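Local coordinates for cytidine deaminase (Mycobacterium leprae, PDB 3R2N), which probably catalyses the zinc-dependent hydrolytic deamination of cytidine to uridine in pyrimidine salvage, working as a homotetramer, at residues 8-17 with 34-44; 74-82 with 100-111. One frame throughout, in Å; residues are numbered along the deposited sequence.

Contact 1 (8-17 with 34-44); sequences VNWDTLQKAA and GVAGFVNDGRL
Helix 10-17 runs across strand 34-39 in a roughly antiparallel sense, their axes 143° apart and 6.6 Å at closest approach, and Leu13 lies against Phe38. Leu13 CD2 sits over one face of the Phe38 ring, 3.6 Å from its centroid, as a CH-pi contact. CB of Phe38 points toward the helix, and CG, anti to the carbonyl carbon (chi1 -77°), carries the ring against Leu13. At the ring edge, near its plane, come Asn9 O and Val8 CG1. Thr12 CG2 approaches obliquely and also meets Leu44 CD1 at 3.7 Å. This is the first helix of the cytidine deaminase fold, laid on one face of the central sheet. Val35 points to the other face, where it touches Ala61 and Met65 of helix 61-71. Further along, small residues bring helix and strand close. Ala36 CB lies 3.3 Å from Leu13 O, and Ala16 CB rests on both Ala36 CB and Leu44 CD2. At Gly34 the backbones meet directly, with Gly34 CA 3.5 Å from Ala17 O in a CA-H...O contact. Asn9 is the N-cap of the helix. Its OD1 accepts from Thr12 N at 3.1 Å, with the donor well above the carbonyl plane.

Contact 2 (74-82 with 100-111); sequences GGRLVAVYC and LYEHGGPELKIM
Tyr81 and Met111 lie side by side and point the same way from neighbouring parallel strands, on the sheet face where helix 10-21 lies. Met111 CG sits over one face of the Tyr81 ring, 3.7 Å from its centroid. It is carried there by a first torsion that sets it anti to the backbone N (chi1 178°). The bend at chi2 then turns SD to an oblique position, a Met-aromatic contact. Val80 and Ile110 are also aligned, with Ile110 CD1 3.7 Å from Val80 CB. The Val80 and Leu108 side chains cross obliquely, with CG2 of Val80 3.9 Å from CD1 of Leu108. Leu77 CD1 meets Leu100 CD2 at 3.8 Å, and Leu77 CB also packs on Leu108 CD1. Leu77, Val80, Leu100, Leu108 and Ile110 thus pack between strands 77-83 and 109-112 and helix 94-104, the three elements of a beta-alpha-beta unit. The strands are joined by the backbone hydrogen bonds of a parallel pair: Lys109 N to Val78 O, Val80 N to Lys109 O and Met111 N to Val80 O.

At the helix end, Arg76 bends at chi2 and chi3 and folds its guanidinium over the backbone. One face covers His103 C and Gly104 N. NH1 donates to Glu102 O at 2.9 Å, in a bent bond of 136°. Next to it, Leu77 N donates to His103 O. The side chains of Glu102 and His103 turn to other partners: Glu102 bonds Tyr25 and Tyr28 of the second subunit, and His103 bonds Tyr70. With NH1 bonded to Glu102 O and one face over His103 C, the positive guanidinium would probably offset the partial negative charge of the last carbonyls of the helix.

In the fold
Contact 1 and contact 2 have centres 11 Å apart and share one mixed sheet, in which strands 34-39 and 77-83 are antiparallel neighbours. Phe38 O and Val78 N, 2.8 Å apart, probably form a hydrogen bond between them. Phe38 faces both Val78 and Ala79 at a classic beta bulge. Arg43 NH1 reaches Gly74 O at 2.7 Å, also a probable hydrogen bond. Gln14 CB packs on Tyr81 CE1 at 3.4 Å. Neither contact supplies a ligand to the zinc ion, which is bound by Cys60, Cys93 and Cys96. The side chain of Leu100 is about 8 Å from the zinc, and that of Val35 about 9 Å.

Contact 1 (8-17 with 34-44)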
loop_
_atom_site.group_PDB
_atom_site.type_symbol
_atom_site.label_atom_id
_atom_site.label_comp_id
_atom_site.label_asym_id
_atom_site.label_seq_id
_atom_site.Cartn_x
_atom_site.Cartn_y
_atom_site.Cartn_z
ATOM N N VAL D 8 -15.560 19.368 20.595
ATOM C CA VAL D 8 -14.200 19.149 20.122
ATOM C C VAL D 8 -13.469 20.487 20.086
ATOM O O VAL D 8 -13.986 21.467 19.521
ATOM C CB VAL D 8 -14.157 18.421 18.755
ATOM C CG1 VAL D 8 -12.752 18.446 18.177
ATOM C CG2 VAL D 8 -14.629 16.976 18.912
ATOM N N ASN D 9 -12.309 20.525 20.747
ATOM C CA ASN D 9 -11.401 21.669 20.672
ATOM C C ASN D 9 -10.435 21.505 19.511
ATOM O O ASN D 9 -9.429 20.812 19.616
ATOM C CB ASN D 9 -10.623 21.885 21.977
ATOM C CG ASN D 9 -9.931 23.253 22.030
ATOM O OD1 ASN D 9 -9.355 23.722 21.041
ATOM N ND2 ASN D 9 -9.990 23.897 23.194
ATOM N N TRP D 10 -10.747 22.160 18.404
ATOM C CA TRP D 10 -9.975 21.990 17.183
ATOM C C TRP D 10 -8.604 22.670 17.242
ATOM O O TRP D 10 -7.648 22.187 16.646
ATOM C CB TRP D 10 -10.796 22.443 15.980
ATOM C CG TRP D 10 -12.044 21.628 15.772
ATOM C CD1 TRP D 10 -13.316 21.966 16.156
ATOM C CD2 TRP D 10 -12.146 20.344 15.123
ATOM N NE1 TRP D 10 -14.202 20.978 15.778
ATOM C CE2 TRP D 10 -13.512 19.969 15.150
ATOM C CE3 TRP D 10 -11.216 19.481 14.515
ATOM C CZ2 TRP D 10 -13.977 18.770 14.594
ATOM C CZ3 TRP D 10 -11.674 18.286 13.962
ATOM C CH2 TRP D 10 -13.054 17.944 14.005
ATOM N N ASP D 11 -8.519 23.782 17.969
ATOM C CA ASP D 11 -7.237 24.383 18.349
ATOM C C ASP D 11 -6.243 23.374 18.947
ATOM O O ASP D 11 -5.066 23.334 18.565
ATOM C CB ASP D 11 -7.477 25.491 19.374
ATOM C CG ASP D 11 -7.215 26.867 18.814
ATOM O OD1 ASP D 11 -6.008 27.202 18.635
ATOM O OD2 ASP D 11 -8.206 27.606 18.566
ATOM N N THR D 12 -6.711 22.581 19.905
ATOM C CA THR D 12 -5.835 21.634 20.579
ATOM C C THR D 12 -5.300 20.632 19.579
ATOM O O THR D 12 -4.097 20.404 19.513
ATOM C CB THR D 12 -6.553 20.932 21.706
ATOM O OG1 THR D 12 -6.867 21.901 22.700
ATOM C CG2 THR D 12 -5.683 19.862 22.329
ATOM N N LEU D 13 -6.194 20.064 18.780
ATOM C CA LEU D 13 -5.791 19.137 17.716
ATOM C C LEU D 13 -4.779 19.759 16.723
ATOM O O LEU D 13 -3.797 19.112 16.350
ATOM C CB LEU D 13 -7.023 18.592 16.997
ATOM C CG LEU D 13 -7.959 17.718 17.829
ATOM C CD1 LEU D 13 -9.088 17.200 16.957
ATOM C CD2 LEU D 13 -7.211 16.551 18.493
ATOM N N GLN D 14 -4.985 21.027 16.349
ATOM C CA GLN D 14 -4.126 21.696 15.355
ATOM C C GLN D 14 -2.705 21.916 15.882
ATOM O O GLN D 14 -1.702 21.591 15.191
ATOM C CB GLN D 14 -4.812 22.964 14.810
ATOM C CG GLN D 14 -4.074 24.283 14.950
ATOM C CD GLN D 14 -3.092 24.538 13.846
ATOM O OE1 GLN D 14 -1.970 24.981 14.093
ATOM N NE2 GLN D 14 -3.503 24.268 12.614
ATOM N N LYS D 15 -2.622 22.401 17.119
ATOM C CA LYS D 15 -1.345 22.563 17.830
ATOM C C LYS D 15 -0.640 21.221 18.022
ATOM O O LYS D 15 0.569 21.133 17.834
ATOM C CB LYS D 15 -1.536 23.263 19.177
ATOM C CG LYS D 15 -1.761 24.778 19.052
ATOM C CD LYS D 15 -2.288 25.364 20.360
ATOM C CE LYS D 15 -3.262 26.499 20.098
ATOM N NZ LYS D 15 -2.692 27.885 20.280
ATOM N N ALA D 16 -1.394 20.190 18.395
ATOM C CA ALA D 16 -0.814 18.842 18.607
ATOM C C ALA D 16 -0.252 18.264 17.319
ATOM O O ALA D 16 0.811 17.647 17.330
ATOM C CB ALA D 16 -1.832 17.901 19.199
ATOM N N ALA D 17 -0.965 18.483 16.212
ATOM C CA ALA D 17 -0.519 18.029 14.891
ATOM C C ALA D 17 0.696 18.805 14.374
ATOM O O ALA D 17 1.568 18.227 13.745
ATOM C CB ALA D 17 -1.675 18.074 13.868
ATOM N N GLY D 34 1.593 16.236 9.894
ATOM C CA GLY D 34 1.264 15.784 11.225
ATOM C C GLY D 34 -0.234 15.614 11.325
ATOM O O GLY D 34 -0.984 16.254 10.579
ATOM N N VAL D 35 -0.673 14.707 12.204
ATOM C CA VAL D 35 -2.103 14.502 12.422
ATOM C C VAL D 35 -2.343 14.287 13.893
ATOM O O VAL D 35 -1.479 13.792 14.606
ATOM C CB VAL D 35 -2.693 13.309 11.581
ATOM C CG1 VAL D 35 -2.154 11.925 12.059
ATOM C CG2 VAL D 35 -4.201 13.326 11.619
ATOM N N ALA D 36 -3.528 14.644 14.347
ATOM C CA ALA D 36 -3.863 14.486 15.730
ATOM C C ALA D 36 -5.354 14.185 15.787
ATOM O O ALA D 36 -6.143 14.722 14.991
ATOM C CB ALA D 36 -3.515 15.782 16.545
ATOM N N GLY D 37 -5.719 13.356 16.769
ATOM C CA GLY D 37 -7.055 12.812 16.889
ATOM C C GLY D 37 -7.480 12.746 18.340
ATOM O O GLY D 37 -6.649 12.555 19.218
ATOM N N PHE D 38 -8.774 12.947 18.589
ATOM C CA PHE D 38 -9.383 12.560 19.863
ATOM C C PHE D 38 -10.040 11.202 19.737
ATOM O O PHE D 38 -10.738 10.925 18.761
ATOM C CB PHE D 38 -10.409 13.582 20.294
ATOM C CG PHE D 38 -9.815 14.826 20.871
ATOM C CD1 PHE D 38 -8.885 14.752 21.907
ATOM C CD2 PHE D 38 -10.205 16.081 20.406
ATOM C CE1 PHE D 38 -8.335 15.920 22.483
ATOM C CE2 PHE D 38 -9.666 17.252 20.976
ATOM C CZ PHE D 38 -8.711 17.157 22.010
ATOM N N VAL D 39 -9.801 10.341 20.714
ATOM C CA VAL D 39 -10.437 9.019 20.728
ATOM C C VAL D 39 -11.725 9.168 21.559
ATOM O O VAL D 39 -11.923 10.208 22.212
ATOM C CB VAL D 39 -9.473 7.933 21.265
ATOM C CG1 VAL D 39 -9.979 6.584 20.937
ATOM C CG2 VAL D 39 -8.100 8.099 20.618
ATOM N N ASN D 40 -12.611 8.174 21.493
ATOM C CA ASN D 40 -13.895 8.217 22.190
ATOM C C ASN D 40 -13.798 8.153 23.720
ATOM O O ASN D 40 -14.807 8.358 24.403
ATOM C CB ASN D 40 -14.875 7.161 21.645
ATOM C CG ASN D 40 -14.360 5.741 21.796
ATOM O OD1 ASN D 40 -13.163 5.523 22.049
ATOM N ND2 ASN D 40 -15.258 4.758 21.629
ATOM N N ASP D 41 -12.598 7.875 24.249
ATOM C CA ASP D 41 -12.319 8.040 25.694
ATOM C C ASP D 41 -11.684 9.395 26.048
ATOM O O ASP D 41 -11.272 9.622 27.194
ATOM C CB ASP D 41 -11.466 6.872 26.235
ATOM C CG ASP D 41 -9.975 6.965 25.850
ATOM O OD1 ASP D 41 -9.626 7.656 24.870
ATOM O OD2 ASP D 41 -9.142 6.315 26.546
ATOM N N GLY D 42 -11.571 10.269 25.050
ATOM C CA GLY D 42 -10.982 11.597 25.232
ATOM C C GLY D 42 -9.473 11.767 25.062
ATOM O O GLY D 42 -8.968 12.904 25.129
ATOM N N ARG D 43 -8.736 10.671 24.886
ATOM C CA ARG D 43 -7.285 10.801 24.699
ATOM C C ARG D 43 -6.876 11.286 23.309
ATOM O O ARG D 43 -7.543 11.011 22.288
ATOM C CB ARG D 43 -6.504 9.529 25.077
ATOM C CG ARG D 43 -6.427 8.474 24.008
ATOM C CD ARG D 43 -5.849 7.187 24.586
ATOM N NE ARG D 43 -5.818 6.122 23.588
ATOM C CZ ARG D 43 -6.836 5.298 23.312
ATOM N NH1 ARG D 43 -6.678 4.359 22.375
ATOM N NH2 ARG D 43 -8.000 5.381 23.971
ATOM N N LEU D 44 -5.775 12.026 23.307
ATOM C CA LEU D 44 -5.205 12.602 22.105
ATOM C C LEU D 44 -4.163 11.655 21.539
ATOM O O LEU D 44 -3.237 11.269 22.242
ATOM C CB LEU D 44 -4.545 13.939 22.432
ATOM C CG LEU D 44 -4.562 14.979 21.307
ATOM C CD1 LEU D 44 -4.381 16.376 21.899
ATOM C CD2 LEU D 44 -3.535 14.731 20.216
#

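Contact 2 (74-82 with 100-111)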
loop_
_atom_site.group_PDB
_atom_site.type_symbol
_atom_site.label_atom_id
_atom_site.label_comp_id
_atom_site.label_asym_id
_atom_site.label_seq_id
_atom_site.Cartn_x
_atom_site.Cartn_y
_atom_site.Cartn_z
ATOM N N GLY D 74 -6.872 0.620 21.477
ATOM C CA GLY D 74 -8.050 0.642 20.627
ATOM C C GLY D 74 -9.046 1.712 21.013
ATOM O O GLY D 74 -8.721 2.676 21.716
ATOM N N GLY D 75 -10.281 1.521 20.588
ATOM C CA GLY D 75 -11.263 2.578 20.719
ATOM C C GLY D 75 -11.674 3.054 19.337
ATOM O O GLY D 75 -11.385 2.408 18.335
ATOM N N ARG D 76 -12.389 4.167 19.299
ATOM C CA ARG D 76 -12.945 4.697 18.087
ATOM C C ARG D 76 -12.521 6.130 17.993
ATOM O O ARG D 76 -12.638 6.872 18.972
ATOM C CB ARG D 76 -14.478 4.669 18.144
ATOM C CG ARG D 76 -15.106 3.287 18.259
ATOM C CD ARG D 76 -14.982 2.448 16.990
ATOM N NE ARG D 76 -15.921 2.860 15.944
ATOM C CZ ARG D 76 -15.872 2.461 14.673
ATOM N NH1 ARG D 76 -14.916 1.629 14.255
ATOM N NH2 ARG D 76 -16.781 2.907 13.812
ATOM N N LEU D 77 -12.068 6.532 16.807
ATOM C CA LEU D 77 -11.707 7.923 16.540
ATOM C C LEU D 77 -12.932 8.798 16.561
ATOM O O LEU D 77 -14.000 8.405 16.105
ATOM C CB LEU D 77 -11.004 8.055 15.186
ATOM C CG LEU D 77 -9.580 7.508 15.069
ATOM C CD1 LEU D 77 -9.171 7.573 13.641
ATOM C CD2 LEU D 77 -8.604 8.294 15.922
ATOM N N VAL D 78 -12.785 9.999 17.085
ATOM C CA VAL D 78 -13.918 10.889 17.178
ATOM C C VAL D 78 -13.706 12.212 16.412
ATOM O O VAL D 78 -14.638 12.745 15.809
ATOM C CB VAL D 78 -14.294 11.042 18.673
ATOM C CG1 VAL D 78 -14.667 12.445 19.043
ATOM C CG2 VAL D 78 -15.388 10.034 19.031
ATOM N N ALA D 79 -12.475 12.724 16.404
ATOM C CA ALA D 79 -12.175 13.939 15.651
ATOM C C ALA D 79 -10.725 13.929 15.198
ATOM O O ALA D 79 -9.845 13.522 15.958
ATOM C CB ALA D 79 -12.481 15.192 16.477
ATOM N N VAL D 80 -10.476 14.388 13.972
ATOM C CA VAL D 80 -9.132 14.331 13.386
ATOM C C VAL D 80 -8.785 15.635 12.661
ATOM O O VAL D 80 -9.625 16.201 11.941
ATOM C CB VAL D 80 -9.001 13.144 12.387
ATOM C CG1 VAL D 80 -7.648 13.133 11.722
ATOM C CG2 VAL D 80 -9.229 11.846 13.084
ATOM N N TYR D 81 -7.540 16.088 12.845
ATOM C CA TYR D 81 -7.027 17.303 12.216
ATOM C C TYR D 81 -5.637 17.006 11.621
ATOM O O TYR D 81 -4.673 16.759 12.369
ATOM C CB TYR D 81 -6.912 18.409 13.280
ATOM C CG TYR D 81 -6.916 19.850 12.773
ATOM C CD1 TYR D 81 -7.560 20.851 13.486
ATOM C CD2 TYR D 81 -6.252 20.218 11.603
ATOM C CE1 TYR D 81 -7.570 22.186 13.023
ATOM C CE2 TYR D 81 -6.242 21.547 11.150
ATOM C CZ TYR D 81 -6.907 22.509 11.855
ATOM O OH TYR D 81 -6.898 23.797 11.385
ATOM N N CYS D 82 -5.547 17.019 10.289
ATOM C CA CYS D 82 -4.287 16.774 9.591
ATOM C C CYS D 82 -3.666 18.099 9.116
ATOM O O CYS D 82 -4.379 19.021 8.660
ATOM C CB CYS D 82 -4.555 15.824 8.426
ATOM S SG CYS D 82 -3.146 15.135 7.576
ATOM N N LEU D 100 -9.737 5.792 8.276
ATOM C CA LEU D 100 -10.530 6.600 9.188
ATOM C C LEU D 100 -11.970 6.128 9.316
ATOM O O LEU D 100 -12.564 6.150 10.414
ATOM C CB LEU D 100 -10.518 8.064 8.751
ATOM C CG LEU D 100 -9.154 8.728 8.732
ATOM C CD1 LEU D 100 -9.196 10.043 7.960
ATOM C CD2 LEU D 100 -8.624 8.907 10.141
ATOM N N TYR D 101 -12.538 5.715 8.191
ATOM C CA TYR D 101 -13.894 5.238 8.169
ATOM C C TYR D 101 -13.955 3.997 9.015
ATOM O O TYR D 101 -14.835 3.862 9.860
ATOM C CB TYR D 101 -14.363 4.887 6.749
ATOM C CG TYR D 101 -15.868 4.708 6.703
ATOM C CD1 TYR D 101 -16.709 5.824 6.604
ATOM C CD2 TYR D 101 -16.459 3.442 6.793
ATOM C CE1 TYR D 101 -18.096 5.690 6.568
ATOM C CE2 TYR D 101 -17.856 3.293 6.768
ATOM C CZ TYR D 101 -18.665 4.436 6.650
ATOM O OH TYR D 101 -20.057 4.345 6.620
ATOM N N GLU D 102 -13.030 3.083 8.770
ATOM C CA GLU D 102 -13.031 1.828 9.477
ATOM C C GLU D 102 -12.880 2.011 11.027
ATOM O O GLU D 102 -13.423 1.220 11.783
ATOM C CB GLU D 102 -12.009 0.863 8.863
ATOM C CG GLU D 102 -11.916 -0.425 9.621
ATOM C CD GLU D 102 -11.835 -1.659 8.763
ATOM O OE1 GLU D 102 -11.868 -1.562 7.522
ATOM O OE2 GLU D 102 -11.738 -2.756 9.336
ATOM N N HIS D 103 -12.215 3.076 11.485
ATOM C CA HIS D 103 -11.945 3.247 12.913
ATOM C C HIS D 103 -12.703 4.372 13.583
ATOM O O HIS D 103 -12.582 4.544 14.795
ATOM C CB HIS D 103 -10.442 3.382 13.170
ATOM C CG HIS D 103 -9.657 2.274 12.549
ATOM N ND1 HIS D 103 -9.691 0.989 13.035
ATOM C CD2 HIS D 103 -8.905 2.230 11.424
ATOM C CE1 HIS D 103 -8.962 0.205 12.256
ATOM N NE2 HIS D 103 -8.489 0.932 11.261
ATOM N N GLY D 104 -13.494 5.112 12.815
ATOM C CA GLY D 104 -14.269 6.220 13.358
ATOM C C GLY D 104 -15.717 6.178 12.909
ATOM O O GLY D 104 -16.579 6.831 13.538
ATOM N N GLY D 105 -15.979 5.436 11.818
ATOM C CA GLY D 105 -17.310 5.356 11.235
ATOM C C GLY D 105 -17.763 6.658 10.587
ATOM O O GLY D 105 -16.992 7.617 10.544
ATOM N N PRO D 106 -19.025 6.714 10.100
ATOM C CA PRO D 106 -19.557 7.869 9.342
ATOM C C PRO D 106 -19.636 9.193 10.112
ATOM O O PRO D 106 -19.703 10.252 9.508
ATOM C CB PRO D 106 -20.966 7.413 8.935
ATOM C CG PRO D 106 -21.346 6.394 9.980
ATOM C CD PRO D 106 -20.059 5.684 10.326
ATOM N N GLU D 107 -19.622 9.134 11.428
ATOM C CA GLU D 107 -19.841 10.322 12.255
ATOM C C GLU D 107 -18.521 10.901 12.761
ATOM O O GLU D 107 -18.512 11.865 13.522
ATOM C CB GLU D 107 -20.783 9.991 13.418
ATOM N N LEU D 108 -17.402 10.308 12.337
ATOM C CA LEU D 108 -16.095 10.884 12.627
ATOM C C LEU D 108 -16.005 12.297 12.024
ATOM O O LEU D 108 -16.335 12.499 10.854
ATOM C CB LEU D 108 -14.981 9.979 12.091
ATOM C CG LEU D 108 -13.509 10.438 12.086
ATOM C CD1 LEU D 108 -12.977 10.917 13.441
ATOM C CD2 LEU D 108 -12.626 9.316 11.525
ATOM N N LYS D 109 -15.566 13.262 12.826
ATOM C CA LYS D 109 -15.310 14.599 12.314
ATOM C C LYS D 109 -13.845 14.780 11.846
ATOM O O LYS D 109 -12.884 14.445 12.565
ATOM C CB LYS D 109 -15.700 15.670 13.344
ATOM C CG LYS D 109 -17.112 15.490 13.936
ATOM C CD LYS D 109 -17.604 16.801 14.557
ATOM C CE LYS D 109 -18.572 16.617 15.718
ATOM N NZ LYS D 109 -18.754 17.931 16.413
ATOM N N ILE D 110 -13.704 15.305 10.628
ATOM C CA ILE D 110 -12.411 15.683 10.064
ATOM C C ILE D 110 -12.403 17.184 9.835
ATOM O O ILE D 110 -13.343 17.715 9.268
ATOM C CB ILE D 110 -12.200 15.008 8.693
ATOM C CG1 ILE D 110 -12.433 13.487 8.753
ATOM C CG2 ILE D 110 -10.869 15.382 8.103
ATOM C CD1 ILE D 110 -11.623 12.741 9.774
ATOM N N MET D 111 -11.356 17.881 10.248
ATOM C CA MET D 111 -11.208 19.287 9.821
ATOM C C MET D 111 -10.713 19.351 8.359
ATOM O O MET D 111 -9.870 18.574 7.947
ATOM C CB MET D 111 -10.288 20.059 10.777
ATOM C CG MET D 111 -10.033 21.515 10.401
ATOM S SD MET D 111 -11.527 22.493 10.388
ATOM C CE MET D 111 -11.630 22.940 12.129
HETATM O O HOH W 1 -16.491 7.948 16.106
#